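Putative glutathione S-transferase (Corynebacterium glutamicum, PDB 3M1G) probably acts as a glutathione transferase of the ECM4-like, omega-related kind, with a thioredoxin-like N-terminal domain and a helical C-terminal one. Local coordinates at residues A[328-331]-A[332-335]; A[336-339]-A[340-344]. One frame throughout, in Å; residues are numbered along the deposited sequence.

Contact 1: A[328-331]-A[332-335]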
ATOM      1  N   HIS A 328     -17.343 -11.409  -8.393  1.00 27.84           N
ATOM      2  CA  HIS A 328     -16.206 -12.097  -7.791  1.00 27.58           C
ATOM      3  C   HIS A 328     -15.718 -13.331  -8.551  1.00 28.30           C
ATOM      4  O   HIS A 328     -14.636 -13.829  -8.277  1.00 29.29           O
ATOM      5  CB  HIS A 328     -16.529 -12.448  -6.339  1.00 27.42           C
ATOM      6  CG  HIS A 328     -17.789 -13.237  -6.165  1.00 26.39           C
ATOM      7  ND1 HIS A 328     -17.892 -14.551  -6.545  1.00 22.59           N
ATOM      8  CD2 HIS A 328     -18.986 -12.901  -5.630  1.00 26.08           C
ATOM      9  CE1 HIS A 328     -19.119 -14.979  -6.294  1.00 26.40           C
ATOM     10  NE2 HIS A 328     -19.805 -13.989  -5.748  1.00 25.28           N
ATOM     11  N   GLY A 329     -16.513 -13.855  -9.468  1.00 28.29           N
ATOM     12  CA  GLY A 329     -16.133 -15.057 -10.207  1.00 28.85           C
ATOM     13  C   GLY A 329     -15.988 -16.401  -9.465  1.00 28.80           C
ATOM     14  O   GLY A 329     -15.531 -17.375 -10.048  1.00 30.35           O
ATOM     15  N   ARG A 330     -16.399 -16.488  -8.209  1.00 27.63           N
ATOM     16  CA  ARG A 330     -16.186 -17.700  -7.419  1.00 27.11           C
ATOM     17  C   ARG A 330     -17.229 -18.823  -7.640  1.00 27.99           C
ATOM     18  O   ARG A 330     -17.019 -19.954  -7.176  1.00 26.14           O
ATOM     19  CB  ARG A 330     -16.096 -17.333  -5.923  1.00 25.87           C
ATOM     20  CG  ARG A 330     -14.938 -16.351  -5.628  1.00 24.36           C
ATOM     21  CD  ARG A 330     -13.589 -17.035  -5.706  1.00 21.61           C
ATOM     22  NE  ARG A 330     -13.377 -17.937  -4.551  1.00 22.97           N
ATOM     23  CZ  ARG A 330     -12.325 -18.738  -4.425  1.00 23.59           C
ATOM     24  NH1 ARG A 330     -11.380 -18.747  -5.367  1.00 24.17           N
ATOM     25  NH2 ARG A 330     -12.208 -19.530  -3.373  1.00 23.49           N
ATOM     26  N   GLU A 331     -18.334 -18.510  -8.329  1.00 28.78           N
ATOM     27  CA  GLU A 331     -19.356 -19.515  -8.706  1.00 30.12           C
ATOM     28  C   GLU A 331     -18.750 -20.642  -9.540  1.00 29.62           C
ATOM     29  O   GLU A 331     -19.264 -21.740  -9.507  1.00 28.81           O
ATOM     30  CB  GLU A 331     -20.527 -18.927  -9.531  1.00 30.86           C
ATOM     31  CG  GLU A 331     -21.291 -17.801  -8.837  1.00 36.20           C
ATOM     32  CD  GLU A 331     -20.634 -16.385  -9.033  1.00 42.19           C
ATOM     33  OE1 GLU A 331     -19.588 -16.229  -9.745  1.00 41.98           O
ATOM     34  OE2 GLU A 331     -21.194 -15.423  -8.447  1.00 47.70           O
ATOM     35  N   LYS A 332     -17.671 -20.381 -10.268  1.00 29.20           N
ATOM     36  CA  LYS A 332     -16.986 -21.433 -11.039  1.00 29.97           C
ATOM     37  C   LYS A 332     -16.482 -22.579 -10.144  1.00 29.41           C
ATOM     38  O   LYS A 332     -16.302 -23.677 -10.617  1.00 29.54           O
ATOM     39  CB  LYS A 332     -15.801 -20.854 -11.832  1.00 31.04           C
ATOM     40  CG  LYS A 332     -14.622 -20.547 -10.919  1.00 34.77           C
ATOM     41  CD  LYS A 332     -13.396 -19.889 -11.558  1.00 41.07           C
ATOM     42  CE  LYS A 332     -12.238 -19.924 -10.500  1.00 42.67           C
ATOM     43  NZ  LYS A 332     -11.385 -18.693 -10.523  1.00 46.45           N
ATOM     44  N   LEU A 333     -16.236 -22.325  -8.861  1.00 28.55           N
ATOM     45  CA  LEU A 333     -15.851 -23.400  -7.923  1.00 28.47           C
ATOM     46  C   LEU A 333     -17.040 -24.181  -7.339  1.00 27.53           C
ATOM     47  O   LEU A 333     -16.837 -25.039  -6.506  1.00 27.71           O
ATOM     48  CB  LEU A 333     -14.966 -22.855  -6.798  1.00 28.22           C
ATOM     49  CG  LEU A 333     -13.559 -22.390  -7.272  1.00 30.72           C
ATOM     50  CD1 LEU A 333     -12.843 -21.691  -6.179  1.00 30.80           C
ATOM     51  CD2 LEU A 333     -12.718 -23.584  -7.719  1.00 32.66           C
ATOM     52  N   GLY A 334     -18.256 -23.889  -7.779  1.00 26.71           N
ATOM     53  CA  GLY A 334     -19.448 -24.553  -7.271  1.00 26.51           C
ATOM     54  C   GLY A 334     -19.834 -24.013  -5.901  1.00 25.97           C
ATOM     55  O   GLY A 334     -19.367 -22.951  -5.468  1.00 26.43           O
ATOM     56  N   GLY A 335     -20.685 -24.753  -5.215  1.00 25.17           N
ATOM     57  CA  GLY A 335     -21.073 -24.408  -3.870  1.00 24.63           C
ATOM     58  C   GLY A 335     -21.922 -23.155  -3.814  1.00 24.42           C
ATOM     59  O   GLY A 335     -22.474 -22.725  -4.814  1.00 23.51           O
TER
HETATM   60  O   HOH W   1     -10.974 -16.885  -7.803  1.00 28.79           O
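Two backbone hydrogen bonds, each spanning three residues, define the short 3-10 turn here, which lies at the surface in the loop after helix 295-305: L333 N to R330 O at 3.0 Å and G334 N to E331 O at 2.9 Å. G334 then leaves the turn at positive phi (77°), a backbone shape that favours glycine. Ahead of the turn, R330 N donates to H328 ND1 over 3.0 Å, nearly in the imidazole plane.

Van der Waals contact comes from L333 and R330, whose side chains run side by side. L333 CD1 sits over one guanidinium face, offset toward its rim and 3.4 Å from R330 NH1; bends at chi2 and chi3 (-73° and -72°) bring that face round to the leucine. The methylene CG of K332 lies 3.4 Å from G329 O.

At the guanidinium edge a water accepts from R330 NH1 at 3.1 Å and, weakly, from K332 NZ. R330 reaches inward from the turn: NH2 donates to the carbonyls of L230 and R234, which follow helix 209-229, and the side chain also touches D282 of helix 274-284. The buried guanidinium is thus held through NH2 by two carbonyls and through NH1 by the water among others, and that water lies between like-charged groups whose nitrogens, R330 NH1 and K332 NZ, are 5.2 Å apart.

Contact 2: A[336-339]-A[340-344]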
ATOM      1  N   SER A 336     -22.040 -22.576  -2.625  1.00 24.16           N
ATOM      2  CA  SER A 336     -22.901 -21.419  -2.411  0.50 24.25           C
ATOM      3  C   SER A 336     -22.697 -20.957  -0.979  1.00 24.74           C
ATOM      4  O   SER A 336     -22.309 -21.741  -0.117  1.00 25.51           O
ATOM      5  CB  SER A 336     -24.378 -21.781  -2.640  0.50 24.55           C
ATOM      6  OG  SER A 336     -24.772 -22.832  -1.772  0.50 21.61           O
ATOM      7  N   PRO A 337     -22.944 -19.672  -0.706  1.00 25.41           N
ATOM      8  CA  PRO A 337     -22.666 -19.234   0.663  1.00 25.58           C
ATOM      9  C   PRO A 337     -23.290 -20.118   1.758  1.00 25.60           C
ATOM     10  O   PRO A 337     -22.622 -20.436   2.766  1.00 24.50           O
ATOM     11  CB  PRO A 337     -23.238 -17.809   0.694  1.00 26.16           C
ATOM     12  CG  PRO A 337     -23.190 -17.336  -0.736  1.00 26.72           C
ATOM     13  CD  PRO A 337     -23.309 -18.555  -1.599  1.00 26.20           C
ATOM     14  N   PHE A 338     -24.554 -20.512   1.551  1.00 25.18           N
ATOM     15  CA  PHE A 338     -25.278 -21.338   2.489  1.00 25.69           C
ATOM     16  C   PHE A 338     -25.852 -22.614   1.835  1.00 26.02           C
ATOM     17  O   PHE A 338     -26.064 -22.669   0.628  1.00 26.00           O
ATOM     18  CB  PHE A 338     -26.419 -20.523   3.101  1.00 25.97           C
ATOM     19  CG  PHE A 338     -25.984 -19.193   3.609  1.00 24.67           C
ATOM     20  CD1 PHE A 338     -25.118 -19.118   4.679  1.00 23.31           C
ATOM     21  CD2 PHE A 338     -26.439 -18.021   3.010  1.00 25.59           C
ATOM     22  CE1 PHE A 338     -24.674 -17.899   5.159  1.00 26.25           C
ATOM     23  CE2 PHE A 338     -26.020 -16.761   3.481  1.00 26.81           C
ATOM     24  CZ  PHE A 338     -25.136 -16.695   4.554  1.00 25.72           C
ATOM     25  N   ALA A 339     -26.065 -23.645   2.631  1.00 25.95           N
ATOM     26  CA  ALA A 339     -26.687 -24.887   2.120  1.00 26.87           C
ATOM     27  C   ALA A 339     -28.110 -24.591   1.614  1.00 27.12           C
ATOM     28  O   ALA A 339     -28.709 -23.546   1.927  1.00 25.61           O
ATOM     29  CB  ALA A 339     -26.711 -25.971   3.215  1.00 25.89           C
ATOM     30  N   GLU A 340     -28.620 -25.494   0.788  1.00 29.00           N
ATOM     31  CA  GLU A 340     -29.975 -25.345   0.277  0.50 29.29           C
ATOM     32  C   GLU A 340     -30.976 -25.343   1.432  1.00 28.72           C
ATOM     33  O   GLU A 340     -30.814 -26.042   2.415  1.00 29.85           O
ATOM     34  CB  GLU A 340     -30.296 -26.420  -0.768  0.50 29.86           C
ATOM     35  CG  GLU A 340     -29.475 -26.247  -2.020  0.50 30.83           C
ATOM     36  CD  GLU A 340     -30.053 -26.966  -3.194  0.50 33.92           C
ATOM     37  OE1 GLU A 340     -31.058 -27.692  -3.013  0.50 33.50           O
ATOM     38  OE2 GLU A 340     -29.503 -26.783  -4.300  0.50 35.24           O
ATOM     39  N   GLY A 341     -31.981 -24.483   1.304  1.00 28.38           N
ATOM     40  CA  GLY A 341     -33.019 -24.308   2.317  1.00 28.07           C
ATOM     41  C   GLY A 341     -32.644 -23.378   3.461  1.00 27.96           C
ATOM     42  O   GLY A 341     -33.475 -23.099   4.325  1.00 28.03           O
ATOM     43  N   VAL A 342     -31.397 -22.913   3.530  1.00 26.82           N
ATOM     44  CA  VAL A 342     -31.042 -21.974   4.606  1.00 25.46           C
ATOM     45  C   VAL A 342     -31.740 -20.622   4.362  1.00 24.47           C
ATOM     46  O   VAL A 342     -31.801 -20.178   3.255  1.00 23.34           O
ATOM     47  CB  VAL A 342     -29.509 -21.790   4.720  1.00 26.02           C
ATOM     48  CG1 VAL A 342     -29.133 -20.505   5.505  1.00 25.15           C
ATOM     49  CG2 VAL A 342     -28.874 -23.043   5.376  1.00 25.05           C
ATOM     50  N   THR A 343     -32.269 -19.980   5.399  1.00 23.80           N
ATOM     51  CA  THR A 343     -32.877 -18.659   5.238  1.00 23.82           C
ATOM     52  C   THR A 343     -31.833 -17.552   5.464  1.00 24.44           C
ATOM     53  O   THR A 343     -30.853 -17.750   6.159  1.00 23.94           O
ATOM     54  CB  THR A 343     -33.995 -18.463   6.248  1.00 23.89           C
ATOM     55  OG1 THR A 343     -33.461 -18.735   7.546  1.00 22.11           O
ATOM     56  CG2 THR A 343     -35.266 -19.440   5.915  1.00 22.48           C
ATOM     57  N   LEU A 344     -32.074 -16.403   4.851  1.00 25.11           N
ATOM     58  CA  LEU A 344     -31.188 -15.231   4.944  1.00 25.76           C
ATOM     59  C   LEU A 344     -31.579 -14.372   6.153  1.00 24.92           C
ATOM     60  O   LEU A 344     -32.714 -14.429   6.597  1.00 24.34           O
ATOM     61  CB  LEU A 344     -31.287 -14.416   3.655  1.00 25.81           C
ATOM     62  CG  LEU A 344     -30.878 -15.145   2.353  1.00 28.76           C
ATOM     63  CD1 LEU A 344     -30.876 -14.216   1.111  1.00 30.06           C
ATOM     64  CD2 LEU A 344     -29.487 -15.756   2.506  1.00 28.13           C
TER
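F338 and V342 meet with their side chains at about a right angle, the closest approach being F338 CB to V342 CG1 at 3.6 Å. In both residues CB points toward the other arm of the turn. V342 has CG1 opposite its own backbone N (chi1 162°), which sends this methyl to the base of the phenylalanine, while CG2 turns to A339 and lies 4.2 Å from A339 CB. Farther out, L344 brings CD2 to within 3.7 Å of F338 CE2 and 3.8 Å of F338 CD2, its side chain slanting across that of F338. Neither aliphatic group lies squarely over the ring: both approach it obliquely. P337 CB, by contrast, lies over one ring face, 3.9 Å above the plane and displaced toward the rim.

The arms are joined by a type II beta turn from A339 to V342. Its closing bond, V342 N to A339 O, measures 3.2 Å with an N-H...O angle of 160°, and G341 takes the positive phi (83°) that a type II turn has at its third position and that favours glycine. Beyond the turn, F338 touches T286 and V342 touches P174. The chemistry is therefore that of a small apolar cluster at the surface: van der Waals contact of apolar groups, probably with some hydrophobic gain, alongside one backbone bond that closes the turn.

Contacts 1 and 2 are both surface contacts, set in the long loop that follows helix 295-305; 328-335 runs directly into 336-344, and their centres lie about 15 Å apart. Each is a local turn, and both lie away from the annotated sites. Contact 1 has the one buried residue of the pair, an arginine directed at the end of the 209-229 region and at helix 274-284, and its character is polar and charged. Contact 2 has none, and its side chains meet through apolar groups. Its backbone reaches D239 and I241 from one arm and G172 from the other, so the loop is fixed successively to different parts of the helical domain.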